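Local coordinates for CDP-4-keto-6-deoxy-D-glucose-3-dehydrase (Yersinia pseudotuberculosis, PDB 3BB8), which probably works as a pyridoxal-phosphate-dependent dehydratase at C3 of CDP-4-keto-6-deoxy-D-glucose in lipopolysaccharide sugar synthesis, at residues L168-D173 and S340-F345; D191-L196 and I211-F216. The protein carries 1 engineered substitution. All blocks are in the same frame, centred on the assembly; numbering follows the deposited sequence.

Interaction 1 of 2, residues L168-D173 and S340-F345; sequences LGNLFD and SDPSWF
Leu168 O accepts a 2.9 Å hydrogen bond from Phe345 N, nearly straight at the hydrogen (165°) although the donor stands well above the carbonyl plane. In this aspartate aminotransferase fold, the bond ties the loop that leaves strand 159-165 to the chain following the short strand 340-341. The two run in roughly opposite directions, and an inverse gamma turn centred on Ser343 bends the second. Having no side chain, Gly169 allows a close backbone approach, its CA lying 3.6 Å from Ser343 O in a CA-H...O contact. Its own carbonyl, like Ser343 N, is held by Ser198 OG.

Asn170 lies alongside both Pro342 and Trp344. A chi1 of -166° swings CG away from the backbone N and lays the amide beside the indole, with the two planes 22° apart. Asn170 CB reaches Trp344 CZ3 at 3.7 Å, and Asn170 OD1 passes 3.8 Å from Pro342 CB. The same proline carbon sits over one face of the indole, offset toward its rim. The amide is used at both ends, OD1 taking Thr337 N and ND2 giving to Thr143 O, which fixes its rotation in a buried setting. Phe317 of helix 293-323 stacks on Trp344, and Arg313 of that helix binds the carbonyls of Trp344 and Phe345.

Aliphatic branches fill in at either end of the contact. Leu168 and Phe345 side chains cross at about a right angle, with Leu168 CD2 3.6 Å from Phe345 CD1. At the other end Leu171 rests its CD1 methyl 3.4 Å from Ser340 CB, while Ser340 OG is engaged by Thr337 O.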
ATOM      1  N   LEU A 168      12.923  17.674   6.601  1.00 29.33           N
ATOM      2  CA  LEU A 168      12.348  18.201   7.829  1.00 32.98           C
ATOM      3  C   LEU A 168      11.508  19.471   7.702  1.00 34.74           C
ATOM      4  O   LEU A 168      11.347  20.213   8.672  1.00 35.72           O
ATOM      5  CB  LEU A 168      13.452  18.412   8.869  1.00 32.76           C
ATOM      6  CG  LEU A 168      14.122  17.127   9.373  1.00 33.55           C
ATOM      7  CD1 LEU A 168      15.291  17.483  10.304  1.00 36.07           C
ATOM      8  CD2 LEU A 168      13.092  16.272  10.102  1.00 30.20           C
ATOM      9  N   GLY A 169      10.952  19.710   6.521  1.00 35.13           N
ATOM     10  CA  GLY A 169      10.132  20.893   6.336  1.00 36.84           C
ATOM     11  C   GLY A 169      10.922  22.014   5.688  1.00 38.94           C
ATOM     12  O   GLY A 169      10.357  22.864   4.993  1.00 37.40           O
ATOM     13  N   ASN A 170      12.233  22.020   5.911  1.00 37.89           N
ATOM     14  CA  ASN A 170      13.068  23.053   5.321  1.00 39.88           C
ATOM     15  C   ASN A 170      13.154  22.753   3.829  1.00 40.55           C
ATOM     16  O   ASN A 170      13.183  21.596   3.419  1.00 40.28           O
ATOM     17  CB  ASN A 170      14.452  23.065   5.983  1.00 39.70           C
ATOM     18  CG  ASN A 170      15.242  24.326   5.660  1.00 40.91           C
ATOM     19  OD1 ASN A 170      14.665  25.399   5.450  1.00 39.02           O
ATOM     20  ND2 ASN A 170      16.567  24.207   5.633  1.00 39.86           N
ATOM     21  N   LEU A 171      13.196  23.808   3.021  1.00 41.23           N
ATOM     22  CA  LEU A 171      13.210  23.661   1.570  1.00 42.12           C
ATOM     23  C   LEU A 171      14.637  23.652   1.032  1.00 42.03           C
ATOM     24  O   LEU A 171      15.471  24.460   1.440  1.00 41.98           O
ATOM     25  CB  LEU A 171      12.407  24.783   0.910  1.00 44.41           C
ATOM     26  CG  LEU A 171      10.942  24.910   1.335  1.00 46.39           C
ATOM     27  CD1 LEU A 171      10.810  25.831   2.539  1.00 44.95           C
ATOM     28  CD2 LEU A 171      10.087  25.405   0.179  1.00 48.27           C
ATOM     29  N   PHE A 172      14.910  22.732   0.112  1.00 40.57           N
ATOM     30  CA  PHE A 172      16.149  22.763  -0.658  1.00 41.41           C
ATOM     31  C   PHE A 172      16.136  23.898  -1.676  1.00 41.93           C
ATOM     32  O   PHE A 172      15.103  24.530  -1.904  1.00 40.93           O
ATOM     33  CB  PHE A 172      16.375  21.425  -1.364  1.00 40.70           C
ATOM     34  CG  PHE A 172      15.333  21.101  -2.397  1.00 41.43           C
ATOM     35  CD1 PHE A 172      15.356  21.713  -3.638  1.00 41.97           C
ATOM     36  CD2 PHE A 172      14.331  20.185  -2.125  1.00 40.27           C
ATOM     37  CE1 PHE A 172      14.399  21.416  -4.591  1.00 41.05           C
ATOM     38  CE2 PHE A 172      13.371  19.885  -3.074  1.00 40.58           C
ATOM     39  CZ  PHE A 172      13.405  20.501  -4.308  1.00 41.45           C
ATOM     40  N   ASP A 173      17.288  24.151  -2.289  1.00 42.68           N
ATOM     41  CA  ASP A 173      17.469  25.329  -3.127  1.00 44.53           C
ATOM     42  C   ASP A 173      16.748  25.172  -4.462  1.00 44.58           C
ATOM     43  O   ASP A 173      17.367  24.863  -5.480  1.00 43.75           O
ATOM     44  CB  ASP A 173      18.956  25.598  -3.361  1.00 47.60           C
ATOM     45  CG  ASP A 173      19.203  26.880  -4.132  1.00 49.55           C
ATOM     46  OD1 ASP A 173      18.247  27.397  -4.750  1.00 51.28           O
ATOM     47  OD2 ASP A 173      20.351  27.370  -4.121  1.00 51.43           O
ATOM     48  N   SER A 340      12.711  31.174   1.899  1.00 51.18           N
ATOM     49  CA  SER A 340      11.748  30.099   2.091  1.00 50.50           C
ATOM     50  C   SER A 340      11.058  30.262   3.433  1.00 50.30           C
ATOM     51  O   SER A 340      11.613  30.851   4.354  1.00 50.93           O
ATOM     52  CB  SER A 340      12.445  28.737   2.037  1.00 49.56           C
ATOM     53  OG  SER A 340      13.099  28.444   3.256  1.00 49.11           O
ATOM     54  N   ASP A 341       9.841  29.745   3.536  1.00 50.22           N
ATOM     55  CA  ASP A 341       9.086  29.820   4.778  1.00 51.71           C
ATOM     56  C   ASP A 341       8.769  28.370   5.163  1.00 51.92           C
ATOM     57  O   ASP A 341       7.651  27.888   4.994  1.00 53.69           O
ATOM     58  CB  ASP A 341       7.803  30.635   4.561  1.00 52.73           C
ATOM     59  CG  ASP A 341       7.087  30.975   5.861  1.00 54.84           C
ATOM     60  OD1 ASP A 341       7.625  30.670   6.950  1.00 56.41           O
ATOM     61  OD2 ASP A 341       5.980  31.556   5.791  1.00 54.84           O
ATOM     62  N   PRO A 342       9.777  27.680   5.688  1.00 51.44           N
ATOM     63  CA  PRO A 342       9.661  26.246   5.974  1.00 50.21           C
ATOM     64  C   PRO A 342       8.586  25.962   7.018  1.00 48.54           C
ATOM     65  O   PRO A 342       8.620  26.534   8.108  1.00 49.41           O
ATOM     66  CB  PRO A 342      11.041  25.893   6.530  1.00 50.69           C
ATOM     67  CG  PRO A 342      11.534  27.161   7.131  1.00 52.37           C
ATOM     68  CD  PRO A 342      11.003  28.263   6.257  1.00 51.66           C
ATOM     69  N   SER A 343       7.646  25.086   6.683  1.00 46.44           N
ATOM     70  CA  SER A 343       6.759  24.495   7.678  1.00 43.11           C
ATOM     71  C   SER A 343       7.450  23.360   8.427  1.00 43.15           C
ATOM     72  O   SER A 343       7.313  22.191   8.067  1.00 43.38           O
ATOM     73  CB  SER A 343       5.477  23.984   7.017  1.00 42.76           C
ATOM     74  OG  SER A 343       4.600  23.418   7.976  1.00 39.33           O
ATOM     75  N   TRP A 344       8.193  23.714   9.471  1.00 41.34           N
ATOM     76  CA  TRP A 344       9.012  22.746  10.191  1.00 40.01           C
ATOM     77  C   TRP A 344       8.307  21.476  10.633  1.00 39.26           C
ATOM     78  O   TRP A 344       7.208  21.509  11.193  1.00 37.24           O
ATOM     79  CB  TRP A 344       9.700  23.409  11.396  1.00 40.33           C
ATOM     80  CG  TRP A 344      10.621  24.518  10.986  1.00 38.15           C
ATOM     81  CD1 TRP A 344      10.340  25.855  10.975  1.00 38.98           C
ATOM     82  CD2 TRP A 344      11.930  24.379  10.422  1.00 37.67           C
ATOM     83  NE1 TRP A 344      11.393  26.558  10.433  1.00 38.25           N
ATOM     84  CE2 TRP A 344      12.381  25.676  10.083  1.00 38.03           C
ATOM     85  CE3 TRP A 344      12.764  23.285  10.165  1.00 37.37           C
ATOM     86  CZ2 TRP A 344      13.633  25.908   9.497  1.00 38.85           C
ATOM     87  CZ3 TRP A 344      14.014  23.517   9.580  1.00 40.44           C
ATOM     88  CH2 TRP A 344      14.433  24.821   9.253  1.00 39.68           C
ATOM     89  N   PHE A 345       8.971  20.355  10.349  1.00 38.32           N
ATOM     90  CA  PHE A 345       8.492  19.021  10.695  1.00 37.91           C
ATOM     91  C   PHE A 345       9.067  18.684  12.061  1.00 36.49           C
ATOM     92  O   PHE A 345       8.396  18.096  12.916  1.00 34.83           O
ATOM     93  CB  PHE A 345       8.982  18.012   9.643  1.00 39.57           C
ATOM     94  CG  PHE A 345       8.681  16.575   9.979  1.00 40.97           C
ATOM     95  CD1 PHE A 345       9.591  15.806  10.695  1.00 43.15           C
ATOM     96  CD2 PHE A 345       7.489  15.986   9.571  1.00 43.58           C
ATOM     97  CE1 PHE A 345       9.320  14.471  10.997  1.00 42.48           C
ATOM     98  CE2 PHE A 345       7.208  14.652   9.871  1.00 43.94           C
ATOM     99  CZ  PHE A 345       8.128  13.895  10.584  1.00 43.39           C
TER

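Interaction 2 of 2, residues D191-L196 and I211-F216. With PLP (pyridoxal-5'-phosphate), chain C.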
ATOM      1  N   ASP A 191       9.766  15.334  -2.941  1.00 31.69           N
ATOM      2  CA  ASP A 191       9.251  14.556  -1.819  1.00 28.77           C
ATOM      3  C   ASP A 191       8.971  15.580  -0.717  1.00 29.12           C
ATOM      4  O   ASP A 191       9.894  16.113  -0.100  1.00 29.31           O
ATOM      5  CB  ASP A 191      10.295  13.535  -1.349  1.00 27.50           C
ATOM      6  CG  ASP A 191       9.838  12.741  -0.126  1.00 28.92           C
ATOM      7  OD1 ASP A 191      10.437  11.669   0.132  1.00 29.01           O
ATOM      8  OD2 ASP A 191       8.899  13.185   0.580  1.00 26.31           O
ATOM      9  N   CYS A 192       7.688  15.856  -0.499  1.00 30.74           N
ATOM     10  CA  CYS A 192       7.218  16.813   0.499  1.00 27.32           C
ATOM     11  C   CYS A 192       6.552  16.079   1.653  1.00 27.89           C
ATOM     12  O   CYS A 192       5.698  16.646   2.344  1.00 26.01           O
ATOM     13  CB  CYS A 192       6.191  17.768  -0.127  1.00 25.92           C
ATOM     14  SG  CYS A 192       6.817  18.714  -1.529  1.00 31.87           S
ATOM     15  N   CYS A 193       6.935  14.823   1.865  1.00 26.77           N
ATOM     16  CA  CYS A 193       6.338  14.043   2.942  1.00 27.55           C
ATOM     17  C   CYS A 193       6.502  14.665   4.330  1.00 28.73           C
ATOM     18  O   CYS A 193       5.730  14.361   5.245  1.00 27.68           O
ATOM     19  CB  CYS A 193       6.889  12.617   2.926  1.00 27.00           C
ATOM     20  SG  CYS A 193       6.241  11.622   1.536  1.00 29.42           S
ATOM     21  N   ASP A 194       7.504  15.522   4.500  1.00 28.69           N
ATOM     22  CA  ASP A 194       7.703  16.176   5.795  1.00 32.07           C
ATOM     23  C   ASP A 194       7.609  17.684   5.628  1.00 31.85           C
ATOM     24  O   ASP A 194       8.021  18.434   6.521  1.00 30.78           O
ATOM     25  CB  ASP A 194       9.087  15.869   6.370  1.00 36.50           C
ATOM     26  CG  ASP A 194       9.333  14.394   6.566  1.00 40.08           C
ATOM     27  OD1 ASP A 194       8.428  13.680   7.038  1.00 40.91           O
ATOM     28  OD2 ASP A 194      10.455  13.949   6.266  1.00 44.10           O
ATOM     29  N   ALA A 195       7.070  18.127   4.494  1.00 30.07           N
ATOM     30  CA  ALA A 195       6.991  19.555   4.212  1.00 30.08           C
ATOM     31  C   ALA A 195       5.636  20.096   3.757  1.00 31.34           C
ATOM     32  O   ALA A 195       5.582  20.989   2.910  1.00 30.60           O
ATOM     33  CB  ALA A 195       8.054  19.917   3.182  1.00 26.67           C
ATOM     34  N   LEU A 196       4.548  19.575   4.309  1.00 31.92           N
ATOM     35  CA  LEU A 196       3.237  20.062   3.919  1.00 35.21           C
ATOM     36  C   LEU A 196       3.054  21.474   4.471  1.00 38.78           C
ATOM     37  O   LEU A 196       3.075  21.682   5.692  1.00 39.88           O
ATOM     38  CB  LEU A 196       2.138  19.151   4.460  1.00 33.13           C
ATOM     39  CG  LEU A 196       0.719  19.552   4.046  1.00 33.39           C
ATOM     40  CD1 LEU A 196       0.615  19.594   2.525  1.00 33.40           C
ATOM     41  CD2 LEU A 196      -0.277  18.570   4.626  1.00 31.67           C
ATOM     42  N   ILE A 211       6.120  16.062 -10.242  1.00 39.92           N
ATOM     43  CA  ILE A 211       5.268  15.318  -9.313  1.00 37.93           C
ATOM     44  C   ILE A 211       5.615  15.677  -7.870  1.00 36.25           C
ATOM     45  O   ILE A 211       6.759  15.967  -7.553  1.00 36.93           O
ATOM     46  CB  ILE A 211       5.444  13.783  -9.437  1.00 37.45           C
ATOM     47  CG1 ILE A 211       5.452  13.335 -10.900  1.00 36.15           C
ATOM     48  CG2 ILE A 211       4.324  13.094  -8.687  1.00 33.61           C
ATOM     49  CD1 ILE A 211       4.096  13.262 -11.526  1.00 40.44           C
ATOM     50  N   GLY A 212       4.610  15.647  -7.003  1.00 36.44           N
ATOM     51  CA  GLY A 212       4.819  15.928  -5.596  1.00 34.96           C
ATOM     52  C   GLY A 212       4.240  14.783  -4.772  1.00 35.96           C
ATOM     53  O   GLY A 212       3.295  14.115  -5.215  1.00 35.30           O
ATOM     54  N   THR A 213       4.800  14.544  -3.587  1.00 33.26           N
ATOM     55  CA  THR A 213       4.329  13.472  -2.709  1.00 31.15           C
ATOM     56  C   THR A 213       4.285  13.965  -1.267  1.00 31.77           C
ATOM     57  O   THR A 213       5.068  14.832  -0.873  1.00 31.49           O
ATOM     58  CB  THR A 213       5.270  12.257  -2.760  1.00 30.07           C
ATOM     59  OG1 THR A 213       6.570  12.650  -2.298  1.00 31.44           O
ATOM     60  CG2 THR A 213       5.391  11.731  -4.182  1.00 29.02           C
ATOM     61  N   VAL A 214       3.366  13.418  -0.484  1.00 30.16           N
ATOM     62  CA  VAL A 214       3.235  13.797   0.915  1.00 29.56           C
ATOM     63  C   VAL A 214       2.807  12.548   1.677  1.00 29.93           C
ATOM     64  O   VAL A 214       2.259  11.606   1.083  1.00 29.14           O
ATOM     65  CB  VAL A 214       2.176  14.932   1.098  1.00 30.53           C
ATOM     66  CG1 VAL A 214       0.787  14.414   0.787  1.00 29.73           C
ATOM     67  CG2 VAL A 214       2.235  15.478   2.524  1.00 29.86           C
ATOM     68  N   SER A 215       3.066  12.533   2.982  1.00 27.49           N
ATOM     69  CA  SER A 215       2.723  11.390   3.826  1.00 25.90           C
ATOM     70  C   SER A 215       1.714  11.711   4.929  1.00 25.16           C
ATOM     71  O   SER A 215       1.663  12.835   5.415  1.00 27.01           O
ATOM     72  CB  SER A 215       3.996  10.841   4.473  1.00 24.15           C
ATOM     73  OG  SER A 215       3.678   9.974   5.550  1.00 19.95           O
ATOM     74  N   PHE A 216       0.926  10.725   5.344  1.00 25.05           N
ATOM     75  CA  PHE A 216      -0.035  10.962   6.421  1.00 26.23           C
ATOM     76  C   PHE A 216       0.155   9.997   7.584  1.00 26.90           C
ATOM     77  O   PHE A 216      -0.810   9.584   8.236  1.00 24.93           O
ATOM     78  CB  PHE A 216      -1.472  10.875   5.901  1.00 26.10           C
ATOM     79  CG  PHE A 216      -1.732  11.753   4.726  1.00 25.36           C
ATOM     80  CD1 PHE A 216      -2.385  11.251   3.600  1.00 24.28           C
ATOM     81  CD2 PHE A 216      -1.301  13.071   4.719  1.00 24.59           C
ATOM     82  CE1 PHE A 216      -2.601  12.059   2.480  1.00 24.19           C
ATOM     83  CE2 PHE A 216      -1.512  13.887   3.600  1.00 25.25           C
ATOM     84  CZ  PHE A 216      -2.164  13.376   2.480  1.00 24.26           C
TER
HETATM   85  N1  PLP C 500      10.072  10.556   2.814  1.00 36.22           N
HETATM   86  C2  PLP C 500      10.300  11.278   3.975  1.00 38.72           C
HETATM   87  C2A PLP C 500      11.347  12.382   3.926  1.00 34.87           C
HETATM   88  C3  PLP C 500       9.560  10.973   5.156  1.00 37.58           C
HETATM   89  O3  PLP C 500       9.754  11.648   6.310  1.00 42.26           O
HETATM   90  C4  PLP C 500       8.562   9.908   5.139  1.00 38.87           C
HETATM   91  C4A PLP C 500       7.756   9.636   6.456  1.00 40.82           C
HETATM   92  C5  PLP C 500       8.382   9.192   3.910  1.00 36.77           C
HETATM   93  C6  PLP C 500       9.171   9.557   2.751  1.00 36.10           C
HETATM   94  C5A PLP C 500       7.426   8.066   3.656  1.00 33.12           C
HETATM   95  O4P PLP C 500       6.252   8.169   4.329  1.00 28.67           O
HETATM   96  P   PLP C 500       5.491   6.960   5.065  1.00 28.86           P
HETATM   97  O1P PLP C 500       4.057   7.419   5.227  1.00 27.71           O
HETATM   98  O2P PLP C 500       6.241   6.807   6.514  1.00 30.42           O
HETATM   99  O3P PLP C 500       5.622   5.675   4.240  1.00 26.52           O
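With chi1 at 177°, Asp191 CG extends opposite the backbone N and the carboxylate reaches the cofactor, while Thr213, at 62°, brings OG1 to 3.3 Å from Asp191 CA. These residues are paired at the parallel bridge between strands 187-191 and 211-215 of the large mixed sheet, their side chains on the same face. Just beyond the bridge, Cys192 N donates to Thr213 O at 2.8 Å and segment 191-196 leaves the sheet in a type I turn from Cys192 to Ala195.

The carboxylate of Asp191 divides its work. OD2 accepts Cys193 N at 2.9 Å, closing an Asx turn that fixes the group's rotation, and OD1 receives PLP N1 at 2.9 Å and also Thr123 OG1. Cys193 fits between strand and cofactor: its CB meets Ser215 CB at 3.7 Å, and its SG approaches PLP C6 at 3.8 Å. Val214 CG2 meets Cys192 O and Leu196 CB.

Ser215 OG binds the phosphate through O1P at 2.6 Å, so the two strand ends hold opposite ends of the cofactor. Asp194 lies beside PLP O3, though the modelled spacing there is doubtfully short. As in other fold type I PLP enzymes, the aspartate facing N1 is consistent with a protonated pyridine nitrogen, which would strengthen the ring as an electron sink.

In the fold
The centres of the two interactions lie 12 Å apart in the buried interior of the chain. Along the sequence, 168-173 comes first, 191-196 and 211-216 follow, and 340-345 closes the series, so interaction 1 brackets interaction 2. Adjacent parallel strands 159-165, 187-191 and 211-215 of the mixed sheet lead into or contain three of the segments. The fourth includes strand 340-341 of a small antiparallel sheet, paired with strand 199-200 just after 191-196. Ser343 OG makes a probable, weak hydrogen bond to Leu196 O, and Gly169 CA packs on Ala195 CB. Leu168 and Phe345 pack on Asp194, consistent with a second-shell role at that residue.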